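Local coordinates for protein cyanophycinase-like exopeptidase (actinobacterium SCGC AAA027-L06, PDB 6NQC) that probably hydrolyses peptide bonds as a serine peptidase of family S51, the family that includes the cyanophycinases, at residues P124-L127 with A128-I132; P188-N191 with K192-W196; A102-P105 with E106-E109; W76-L79 with G80-A84. All blocks are in the same frame, centred on the assembly; numbering follows the deposited sequence.

Contact 1: P124-L127 with A128-I132; sequences PHYL and ADTLI
In helix 124-131, which follows strand 116-119 of the main sheet in this S51 peptidase, side chains four residues apart pair Y126 with T130 and L127 with L131. T130 sends its hydroxyl back along the helix: OG1 donates to Y126 O at 2.8 Å, the usual return bond of a helical threonine. The torsion that makes this possible sets OG1 beside its own backbone N, opposite the carbonyl carbon (chi1 -65°). Y126 O thus holds two donors, because T130 N also reaches it at 2.9 Å, the two arriving from opposite faces of the carbonyl plane. Y126 swings its ring over the same hydroxyl, so that T130 OG1 sits above the ring centre, 3.3 Å from its plane; beyond, Y126 OH is tied to L97 O. Regular backbone bonds run alongside, A128 N to P124 O and D129 N to H125 O, before the chain leaves helical geometry at I132. H125 takes no side-chain part here; its ND1 bonds T175 OG1. Among the buried side chains, L127, which also touches V159, crosses L131 at an angle, and they meet through one methyl each, L127 CD1 lying 3.6 Å from L131 CD1.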
loop_
_atom_site.group_PDB
_atom_site.type_symbol
_atom_site.label_atom_id
_atom_site.label_comp_id
_atom_site.label_asym_id
_atom_site.label_seq_id
_atom_site.Cartn_x
_atom_site.Cartn_y
_atom_site.Cartn_z
ATOM N N PRO A 124 -0.721 9.819 5.352
ATOM C CA PRO A 124 -0.817 9.659 3.910
ATOM C C PRO A 124 -0.496 10.934 3.162
ATOM O O PRO A 124 0.029 10.863 2.053
ATOM C CB PRO A 124 -2.279 9.226 3.702
ATOM C CG PRO A 124 -2.979 9.866 4.822
ATOM C CD PRO A 124 -2.051 9.834 6.002
ATOM N N HIS A 125 -0.767 12.103 3.743
ATOM C CA HIS A 125 -0.432 13.337 3.044
ATOM C C HIS A 125 1.076 13.497 2.938
ATOM O O HIS A 125 1.587 13.876 1.871
ATOM C CB HIS A 125 -1.090 14.513 3.744
ATOM C CG HIS A 125 -2.576 14.392 3.764
ATOM N ND1 HIS A 125 -3.352 14.694 2.668
ATOM C CD2 HIS A 125 -3.427 13.940 4.720
ATOM C CE1 HIS A 125 -4.625 14.472 2.963
ATOM N NE2 HIS A 125 -4.699 14.008 4.197
ATOM N N TYR A 126 1.804 13.181 4.011
ATOM C CA TYR A 126 3.256 13.272 3.957
ATOM C C TYR A 126 3.836 12.230 3.000
ATOM O O TYR A 126 4.771 12.528 2.247
ATOM C CB TYR A 126 3.844 13.125 5.359
ATOM C CG TYR A 126 5.330 13.419 5.427
ATOM C CD1 TYR A 126 5.806 14.712 5.318
ATOM C CD2 TYR A 126 6.258 12.381 5.610
ATOM C CE1 TYR A 126 7.163 14.998 5.376
ATOM C CE2 TYR A 126 7.629 12.639 5.655
ATOM C CZ TYR A 126 8.074 13.960 5.538
ATOM O OH TYR A 126 9.425 14.249 5.581
ATOM N N LEU A 127 3.298 11.000 3.028
ATOM C CA LEU A 127 3.790 9.965 2.138
ATOM C C LEU A 127 3.685 10.441 0.704
ATOM O O LEU A 127 4.668 10.422 -0.047
ATOM C CB LEU A 127 3.004 8.669 2.331
ATOM C CG LEU A 127 3.393 7.523 1.365
ATOM C CD1 LEU A 127 4.920 7.330 1.334
ATOM C CD2 LEU A 127 2.696 6.232 1.741
ATOM N N ALA A 128 2.489 10.909 0.318
ATOM C CA ALA A 128 2.252 11.371 -1.037
ATOM C C ALA A 128 3.142 12.558 -1.401
ATOM O O ALA A 128 3.810 12.555 -2.448
ATOM C CB ALA A 128 0.784 11.772 -1.193
ATOM N N ASP A 129 3.124 13.607 -0.580
ATOM C CA ASP A 129 3.901 14.806 -0.899
ATOM C C ASP A 129 5.399 14.515 -0.978
ATOM O O ASP A 129 6.111 15.144 -1.758
ATOM C CB ASP A 129 3.649 15.885 0.142
ATOM C CG ASP A 129 2.260 16.518 0.040
ATOM O OD1 ASP A 129 1.600 16.400 -1.014
ATOM O OD2 ASP A 129 1.821 17.107 1.041
ATOM N N THR A 130 5.886 13.526 -0.227
ATOM C CA THR A 130 7.317 13.271 -0.172
ATOM C C THR A 130 7.803 12.457 -1.359
ATOM O O THR A 130 8.908 12.719 -1.847
ATOM C CB THR A 130 7.691 12.573 1.144
ATOM O OG1 THR A 130 7.440 13.457 2.250
ATOM C CG2 THR A 130 9.122 12.234 1.177
ATOM N N LEU A 131 7.007 11.508 -1.869
ATOM C CA LEU A 131 7.466 10.667 -2.965
ATOM C C LEU A 131 6.886 11.028 -4.326
ATOM O O LEU A 131 7.384 10.516 -5.346
ATOM C CB LEU A 131 7.151 9.193 -2.701
ATOM C CG LEU A 131 7.781 8.641 -1.414
ATOM C CD1 LEU A 131 7.466 7.160 -1.236
ATOM C CD2 LEU A 131 9.276 8.920 -1.356
ATOM N N ILE A 132 5.819 11.836 -4.387
ATOM C CA ILE A 132 5.149 12.006 -5.683
ATOM C C ILE A 132 6.142 12.583 -6.679
ATOM O O ILE A 132 6.876 13.532 -6.370
ATOM C CB ILE A 132 3.910 12.898 -5.543
ATOM C CG1 ILE A 132 3.091 12.877 -6.816
ATOM C CG2 ILE A 132 4.342 14.318 -5.170
ATOM C CD1 ILE A 132 1.693 13.539 -6.669
#

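Contact 2: P188-N191 with K192-W196; sequences PHFN and KFFKW
H189 and F193 close a tight turn in the loop that leaves strand 184-187, and the turn carries the probable histidine of a Ser-His-Glu triad with S154 and E219. Backbone bonds come first. H189 O takes two amides: F193 N at 2.8 Å, nearly in line with the C=O, and K192 N at 2.9 Å, from above the carbonyl plane. H189 itself has left-handed backbone angles, which turn the chain sharply after P188. One water carries the turn further, donating to F190 O at 2.9 Å and accepting from F194 N at 3.0 Å, thereby linking two backbone groups that do not bond directly.

Aromatic contacts form the second group. F194 turns its edge toward the face of F190 in an offset edge-to-face pair, ring centroids 5.6 Å apart and planes at 81°, with F194 CE2 against F190 CE1. F190 has CG anti to its backbone N (chi1 -169°) and F194 has CG beside its N (chi1 -64°), which brings the rings together. W196 brings the rim of its six-membered ring to H189, the side chains crossing at about a right angle but the ring planes oblique; W196 CH2 stands 4.0 Å from H189 ND1. That nitrogen is bonded to E219 OE2, while NE2 has a weak bond to S154 OG, consistent with a charge relay. F193, which also touches L205 of helix 199-205, presents the edge of its ring to a carbonyl: P188 O lies in the ring plane, 3.4 Å from F193 CD2.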
loop_
_atom_site.group_PDB
_atom_site.type_symbol
_atom_site.label_atom_id
_atom_site.label_comp_id
_atom_site.label_asym_id
_atom_site.label_seq_id
_atom_site.Cartn_x
_atom_site.Cartn_y
_atom_site.Cartn_z
ATOM N N PRO A 188 -8.934 2.736 5.028
ATOM C CA PRO A 188 -8.384 1.648 5.850
ATOM C C PRO A 188 -8.983 1.677 7.246
ATOM O O PRO A 188 -9.806 2.502 7.542
ATOM C CB PRO A 188 -6.894 1.967 5.891
ATOM C CG PRO A 188 -6.815 3.490 5.745
ATOM C CD PRO A 188 -8.014 3.887 4.903
ATOM N N HIS A 189 -8.522 0.749 8.109
ATOM C CA HIS A 189 -8.959 0.723 9.508
ATOM C C HIS A 189 -10.479 0.883 9.558
ATOM O O HIS A 189 -10.995 1.638 10.408
ATOM C CB HIS A 189 -8.336 1.858 10.332
ATOM C CG HIS A 189 -6.844 1.781 10.469
ATOM N ND1 HIS A 189 -6.215 1.002 11.411
ATOM C CD2 HIS A 189 -5.864 2.446 9.826
ATOM C CE1 HIS A 189 -4.907 1.151 11.304
ATOM N NE2 HIS A 189 -4.669 2.016 10.335
ATOM N N PHE A 190 -11.202 0.269 8.617
ATOM C CA PHE A 190 -12.570 0.715 8.378
ATOM C C PHE A 190 -13.476 0.524 9.595
ATOM O O PHE A 190 -14.387 1.330 9.832
ATOM C CB PHE A 190 -13.185 -0.032 7.223
ATOM C CG PHE A 190 -14.495 0.545 6.757
ATOM C CD1 PHE A 190 -14.543 1.744 6.080
ATOM C CD2 PHE A 190 -15.665 -0.127 6.979
ATOM C CE1 PHE A 190 -15.731 2.249 5.647
ATOM C CE2 PHE A 190 -16.880 0.394 6.515
ATOM C CZ PHE A 190 -16.894 1.568 5.876
ATOM N N ASN A 191 -13.233 -0.512 10.361
ATOM C CA ASN A 191 -14.058 -0.840 11.506
ATOM C C ASN A 191 -13.795 0.075 12.686
ATOM O O ASN A 191 -14.590 0.072 13.626
ATOM C CB ASN A 191 -13.851 -2.319 11.896
ATOM C CG ASN A 191 -12.404 -2.664 12.189
ATOM O OD1 ASN A 191 -11.512 -2.449 11.353
ATOM N ND2 ASN A 191 -12.156 -3.235 13.382
ATOM N N LYS A 192 -12.742 0.885 12.641
ATOM C CA LYS A 192 -12.413 1.795 13.738
ATOM C C LYS A 192 -12.272 3.263 13.357
ATOM O O LYS A 192 -12.486 4.102 14.231
ATOM C CB LYS A 192 -11.106 1.328 14.417
ATOM C CG LYS A 192 -11.142 -0.163 14.817
ATOM C CD LYS A 192 -10.353 -0.425 16.089
ATOM C CE LYS A 192 -10.934 -1.579 16.893
ATOM N NZ LYS A 192 -11.371 -1.121 18.251
ATOM N N PHE A 193 -11.962 3.599 12.086
ATOM C CA PHE A 193 -11.630 4.969 11.700
ATOM C C PHE A 193 -12.691 5.979 12.127
ATOM O O PHE A 193 -12.365 7.096 12.556
ATOM C CB PHE A 193 -11.472 5.015 10.171
ATOM C CG PHE A 193 -10.463 6.034 9.644
ATOM C CD1 PHE A 193 -10.380 7.297 10.173
ATOM C CD2 PHE A 193 -9.644 5.710 8.560
ATOM C CE1 PHE A 193 -9.488 8.213 9.682
ATOM C CE2 PHE A 193 -8.741 6.655 8.031
ATOM C CZ PHE A 193 -8.672 7.896 8.591
ATOM N N PHE A 194 -13.950 5.626 12.001
ATOM C CA PHE A 194 -15.023 6.589 12.244
ATOM C C PHE A 194 -15.306 6.790 13.722
ATOM O O PHE A 194 -16.092 7.679 14.074
ATOM C CB PHE A 194 -16.268 6.140 11.473
ATOM C CG PHE A 194 -16.050 6.165 9.981
ATOM C CD1 PHE A 194 -16.153 7.342 9.273
ATOM C CD2 PHE A 194 -15.652 5.014 9.303
ATOM C CE1 PHE A 194 -15.912 7.377 7.907
ATOM C CE2 PHE A 194 -15.403 5.049 7.944
ATOM C CZ PHE A 194 -15.527 6.227 7.249
ATOM N N LYS A 195 -14.655 6.028 14.597
ATOM C CA LYS A 195 -14.691 6.334 16.018
ATOM C C LYS A 195 -13.700 7.421 16.375
ATOM O O LYS A 195 -13.781 7.949 17.476
ATOM C CB LYS A 195 -14.406 5.077 16.837
ATOM C CG LYS A 195 -15.256 3.871 16.434
ATOM C CD LYS A 195 -15.023 2.634 17.327
ATOM C CE LYS A 195 -16.352 1.927 17.663
ATOM N NZ LYS A 195 -16.599 1.781 19.145
ATOM N N TRP A 196 -12.799 7.789 15.461
ATOM C CA TRP A 196 -11.694 8.679 15.779
ATOM C C TRP A 196 -11.877 10.102 15.253
ATOM O O TRP A 196 -11.100 10.987 15.635
ATOM C CB TRP A 196 -10.369 8.151 15.213
ATOM C CG TRP A 196 -9.993 6.789 15.625
ATOM C CD1 TRP A 196 -10.319 6.158 16.797
ATOM C CD2 TRP A 196 -9.200 5.863 14.865
ATOM N NE1 TRP A 196 -9.800 4.887 16.802
ATOM C CE2 TRP A 196 -9.086 4.683 15.643
ATOM C CE3 TRP A 196 -8.565 5.919 13.597
ATOM C CZ2 TRP A 196 -8.367 3.557 15.198
ATOM C CZ3 TRP A 196 -7.858 4.796 13.151
ATOM C CH2 TRP A 196 -7.763 3.632 13.960
HETATM O O HOH W 1 -15.172 2.902 12.082
#

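Contact 3: A102-P105 with E106-E109; sequences ADNP and EFVE
N104 meets F107 and E106 where the chain enters helix 105-110, and the close fit lies on the F107 side. There the N104 amide lies over one face of the phenyl ring, planes 23° apart, with ND2 3.6 Å above the ring plane and shifted toward the rim. N104 CB completes the overlap at 3.5 Å from F107 CD2. The ring also touches L94, P95 and V96, while V108, which packs on P135 of helix 135-145, lays CG2 against N104 O and donates its backbone N to the same oxygen at 3.0 Å. N104 has CG anti to its own N (chi1 -170°), which brings OD1 forward to the first amides of the helix: it takes E106 N at 2.9 Å and F107 N at 3.4 Å, both weakly.

The other side, formed by P105, E106 and E109, is exposed. E109 N bonds P105 O at 3.0 Å, and E109 also lays CB and CG against that oxygen. E106 folds its chain back until OE1 is 2.9 Å from N104 OD1; both are acceptors, so this approach is no hydrogen bond. An asparagine whose side-chain oxygen serves the first amides of a helix, followed directly by proline, is a typical N-cap.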
loop_
_atom_site.group_PDB
_atom_site.type_symbol
_atom_site.label_atom_id
_atom_site.label_comp_id
_atom_site.label_asym_id
_atom_site.label_seq_id
_atom_site.Cartn_x
_atom_site.Cartn_y
_atom_site.Cartn_z
ATOM N N ALA A 102 14.479 10.863 -1.546
ATOM C CA ALA A 102 13.924 10.150 -2.682
ATOM C C ALA A 102 14.719 10.370 -3.954
ATOM O O ALA A 102 14.312 9.888 -5.004
ATOM C CB ALA A 102 12.455 10.542 -2.864
ATOM N N ASP A 103 15.848 11.082 -3.885
ATOM C CA ASP A 103 16.759 11.247 -5.016
ATOM C C ASP A 103 18.020 10.399 -4.864
ATOM O O ASP A 103 18.797 10.307 -5.809
ATOM C CB ASP A 103 17.188 12.721 -5.179
ATOM C CG ASP A 103 16.017 13.672 -5.436
ATOM O OD1 ASP A 103 15.070 13.309 -6.163
ATOM O OD2 ASP A 103 16.064 14.814 -4.924
ATOM N N ASN A 104 18.253 9.797 -3.681
ATOM C CA ASN A 104 19.382 8.902 -3.441
ATOM C C ASN A 104 19.484 7.823 -4.507
ATOM O O ASN A 104 18.685 6.880 -4.521
ATOM C CB ASN A 104 19.211 8.272 -2.049
ATOM C CG ASN A 104 20.431 7.518 -1.589
ATOM O OD1 ASN A 104 21.066 6.807 -2.356
ATOM N ND2 ASN A 104 20.753 7.664 -0.316
ATOM N N PRO A 105 20.483 7.894 -5.386
ATOM C CA PRO A 105 20.577 6.903 -6.482
ATOM C C PRO A 105 20.795 5.473 -6.012
ATOM O O PRO A 105 20.503 4.544 -6.770
ATOM C CB PRO A 105 21.785 7.382 -7.311
ATOM C CG PRO A 105 22.076 8.784 -6.829
ATOM C CD PRO A 105 21.625 8.833 -5.392
ATOM N N GLU A 106 21.336 5.258 -4.819
ATOM C CA GLU A 106 21.401 3.908 -4.278
ATOM C C GLU A 106 19.987 3.379 -4.031
ATOM O O GLU A 106 19.661 2.250 -4.423
ATOM C CB GLU A 106 22.232 3.874 -2.995
ATOM C CG GLU A 106 23.595 4.564 -3.102
ATOM C CD GLU A 106 23.898 5.448 -1.886
ATOM O OE1 GLU A 106 23.904 6.695 -2.040
ATOM O OE2 GLU A 106 24.139 4.890 -0.785
ATOM N N PHE A 107 19.150 4.207 -3.374
ATOM C CA PHE A 107 17.773 3.801 -3.095
ATOM C C PHE A 107 17.002 3.578 -4.394
ATOM O O PHE A 107 16.279 2.581 -4.544
ATOM C CB PHE A 107 17.083 4.855 -2.235
ATOM C CG PHE A 107 17.640 4.987 -0.834
ATOM C CD1 PHE A 107 18.465 4.014 -0.286
ATOM C CD2 PHE A 107 17.322 6.108 -0.061
ATOM C CE1 PHE A 107 18.951 4.139 0.988
ATOM C CE2 PHE A 107 17.817 6.246 1.221
ATOM C CZ PHE A 107 18.635 5.256 1.743
ATOM N N VAL A 108 17.157 4.485 -5.366
ATOM C CA VAL A 108 16.464 4.343 -6.648
ATOM C C VAL A 108 16.906 3.092 -7.369
ATOM O O VAL A 108 16.090 2.437 -8.036
ATOM C CB VAL A 108 16.697 5.625 -7.495
ATOM C CG1 VAL A 108 16.179 5.460 -8.929
ATOM C CG2 VAL A 108 16.050 6.813 -6.836
ATOM N N GLU A 109 18.178 2.711 -7.223
ATOM C CA GLU A 109 18.624 1.467 -7.845
ATOM C C GLU A 109 18.023 0.238 -7.160
ATOM O O GLU A 109 17.617 -0.709 -7.832
ATOM C CB GLU A 109 20.141 1.386 -7.838
ATOM C CG GLU A 109 20.796 2.052 -9.054
ATOM C CD GLU A 109 20.321 1.484 -10.403
ATOM O OE1 GLU A 109 20.254 2.263 -11.385
ATOM O OE2 GLU A 109 20.027 0.271 -10.481
#

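Contact 4: W76-L79 with G80-A84; sequences WKQL and GRQQA. With SO4 (sulfate ion), chain B.
K77 and R81 pack side by side, one turn apart on the flank of helix 70-87 beside strand 90-93, in a local contact between two basic side chains that point the same way. K77 is extended throughout and lays its CE over one face of the R81 guanidinium, 3.4 Å from NH2. R81 also leaves the helix with CG anti to N (chi1 -172°), then bends at chi3, and this turns the edge of its guanidinium to a sulfate ion that probably came from the crystallisation liquor. R81 NH2 donates to sulfate O2 at 2.7 Å, with the sulphur in the guanidinium plane. K77 NZ stands 4.0 Å from sulfate O1 on the same anion, whose charge probably eases the nearness of the two cations; F93 N is a further donor to it. F93 belongs to strand 90-93, and the helix is the connection of a beta-alpha-beta unit between strands 57-61 and 90-93. Toward strand 57-61, the G80 amide bonds to W76 O at 2.9 Å while the G80 carbonyl receives Q60 NE2 from that strand. Q83, buried, bends at chi2 so that its amide leads away from L79; Q83 OE1 is held by R86, and NE2 by E42 and L35 O. Along the backbone Q83 N still donates to L79 O, at 3.1 Å.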
loop_
_atom_site.group_PDB
_atom_site.type_symbol
_atom_site.label_atom_id
_atom_site.label_comp_id
_atom_site.label_asym_id
_atom_site.label_seq_id
_atom_site.Cartn_x
_atom_site.Cartn_y
_atom_site.Cartn_z
ATOM N N TRP A 76 9.879 0.734 13.427
ATOM C CA TRP A 76 9.373 0.249 12.150
ATOM C C TRP A 76 10.392 -0.681 11.478
ATOM O O TRP A 76 10.020 -1.741 10.958
ATOM C CB TRP A 76 8.999 1.394 11.202
ATOM C CG TRP A 76 7.620 1.935 11.422
ATOM C CD1 TRP A 76 7.296 3.190 11.872
ATOM C CD2 TRP A 76 6.370 1.233 11.259
ATOM N NE1 TRP A 76 5.933 3.313 11.986
ATOM C CE2 TRP A 76 5.333 2.142 11.619
ATOM C CE3 TRP A 76 6.030 -0.052 10.860
ATOM C CZ2 TRP A 76 3.982 1.798 11.565
ATOM C CZ3 TRP A 76 4.679 -0.401 10.817
ATOM C CH2 TRP A 76 3.677 0.515 11.171
ATOM N N LYS A 77 11.660 -0.243 11.443
ATOM C CA LYS A 77 12.723 -1.079 10.886
ATOM C C LYS A 77 12.758 -2.471 11.529
ATOM O O LYS A 77 12.789 -3.510 10.835
ATOM C CB LYS A 77 14.068 -0.369 11.057
ATOM C CG LYS A 77 15.215 -0.941 10.271
ATOM C CD LYS A 77 16.533 -0.284 10.684
ATOM C CE LYS A 77 17.702 -0.962 10.029
ATOM N NZ LYS A 77 18.885 -0.044 9.873
ATOM N N GLN A 78 12.711 -2.511 12.862
ATOM C CA GLN A 78 12.881 -3.777 13.559
ATOM C C GLN A 78 11.634 -4.641 13.440
ATOM O O GLN A 78 11.730 -5.864 13.286
ATOM C CB GLN A 78 13.226 -3.520 15.027
ATOM C CG GLN A 78 14.703 -3.702 15.352
ATOM C CD GLN A 78 15.212 -5.136 15.099
ATOM O OE1 GLN A 78 14.741 -6.120 15.705
ATOM N NE2 GLN A 78 16.174 -5.256 14.202
ATOM N N LEU A 79 10.451 -4.024 13.480
ATOM C CA LEU A 79 9.214 -4.745 13.165
ATOM C C LEU A 79 9.291 -5.416 11.794
ATOM O O LEU A 79 9.016 -6.623 11.649
ATOM C CB LEU A 79 8.045 -3.766 13.215
ATOM C CG LEU A 79 6.637 -4.341 13.336
ATOM C CD1 LEU A 79 6.522 -5.164 14.591
ATOM C CD2 LEU A 79 5.619 -3.204 13.332
ATOM N N GLY A 80 9.665 -4.649 10.770
ATOM C CA GLY A 80 9.767 -5.216 9.433
ATOM C C GLY A 80 10.873 -6.248 9.302
ATOM O O GLY A 80 10.713 -7.254 8.608
ATOM N N ARG A 81 12.009 -6.008 9.937
ATOM C CA ARG A 81 13.089 -6.977 9.878
ATOM C C ARG A 81 12.663 -8.303 10.492
ATOM O O ARG A 81 12.946 -9.371 9.939
ATOM C CB ARG A 81 14.322 -6.420 10.586
ATOM C CG ARG A 81 15.576 -7.273 10.408
ATOM C CD ARG A 81 16.797 -6.524 10.941
ATOM N NE ARG A 81 17.422 -5.651 9.942
ATOM C CZ ARG A 81 18.424 -4.817 10.206
ATOM N NH1 ARG A 81 18.918 -4.736 11.452
ATOM N NH2 ARG A 81 18.946 -4.075 9.233
ATOM N N GLN A 82 11.956 -8.259 11.620
ATOM C CA GLN A 82 11.542 -9.501 12.275
ATOM C C GLN A 82 10.497 -10.244 11.467
ATOM O O GLN A 82 10.488 -11.475 11.454
ATOM C CB GLN A 82 11.037 -9.196 13.693
ATOM C CG GLN A 82 12.155 -8.630 14.576
ATOM C CD GLN A 82 11.701 -8.196 15.976
ATOM O OE1 GLN A 82 12.535 -7.987 16.875
ATOM N NE2 GLN A 82 10.392 -8.031 16.151
ATOM N N GLN A 83 9.632 -9.529 10.745
ATOM C CA GLN A 83 8.724 -10.228 9.846
ATOM C C GLN A 83 9.511 -10.916 8.733
ATOM O O GLN A 83 9.297 -12.100 8.452
ATOM C CB GLN A 83 7.677 -9.281 9.274
ATOM C CG GLN A 83 6.711 -9.942 8.296
ATOM C CD GLN A 83 5.513 -10.535 8.974
ATOM O OE1 GLN A 83 5.633 -11.158 10.035
ATOM N NE2 GLN A 83 4.341 -10.364 8.373
ATOM N N ALA A 84 10.422 -10.182 8.094
ATOM C CA ALA A 84 11.198 -10.752 6.995
ATOM C C ALA A 84 11.974 -11.980 7.455
ATOM O O ALA A 84 12.066 -12.978 6.734
ATOM C CB ALA A 84 12.146 -9.699 6.436
HETATM S S SO4 B . 18.920 -2.962 5.755
HETATM O O1 SO4 B . 19.449 -1.666 6.231
HETATM O O2 SO4 B . 19.473 -4.062 6.551
HETATM O O3 SO4 B . 19.294 -3.178 4.340
HETATM O O4 SO4 B . 17.472 -2.975 5.950
#

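Overall arrangement
Contacts 1 and 4 are partly buried helix turns: contact 4 lies on a helix packed on strands 57-61 and 90-93 of the main sheet, contact 1 on a helix against the small sheet 163-164/175-176. Contacts 2 and 3 lie at the surface, on opposite sides of the chain's centre and about 35 Å apart between centres. Contact 1 and contact 3 touch, L131 CD2 packing on A102 CB at 3.9 Å; the other pairs do not meet. Chemistry follows place: threonine, tyrosine and leucines fit along a helix in contact 1, a basic pair faces an anion in contact 4, and an asparagine starts a helix in contact 3. Contact 2 alone is built largely of aromatic rings, and holds the presumed catalytic histidine.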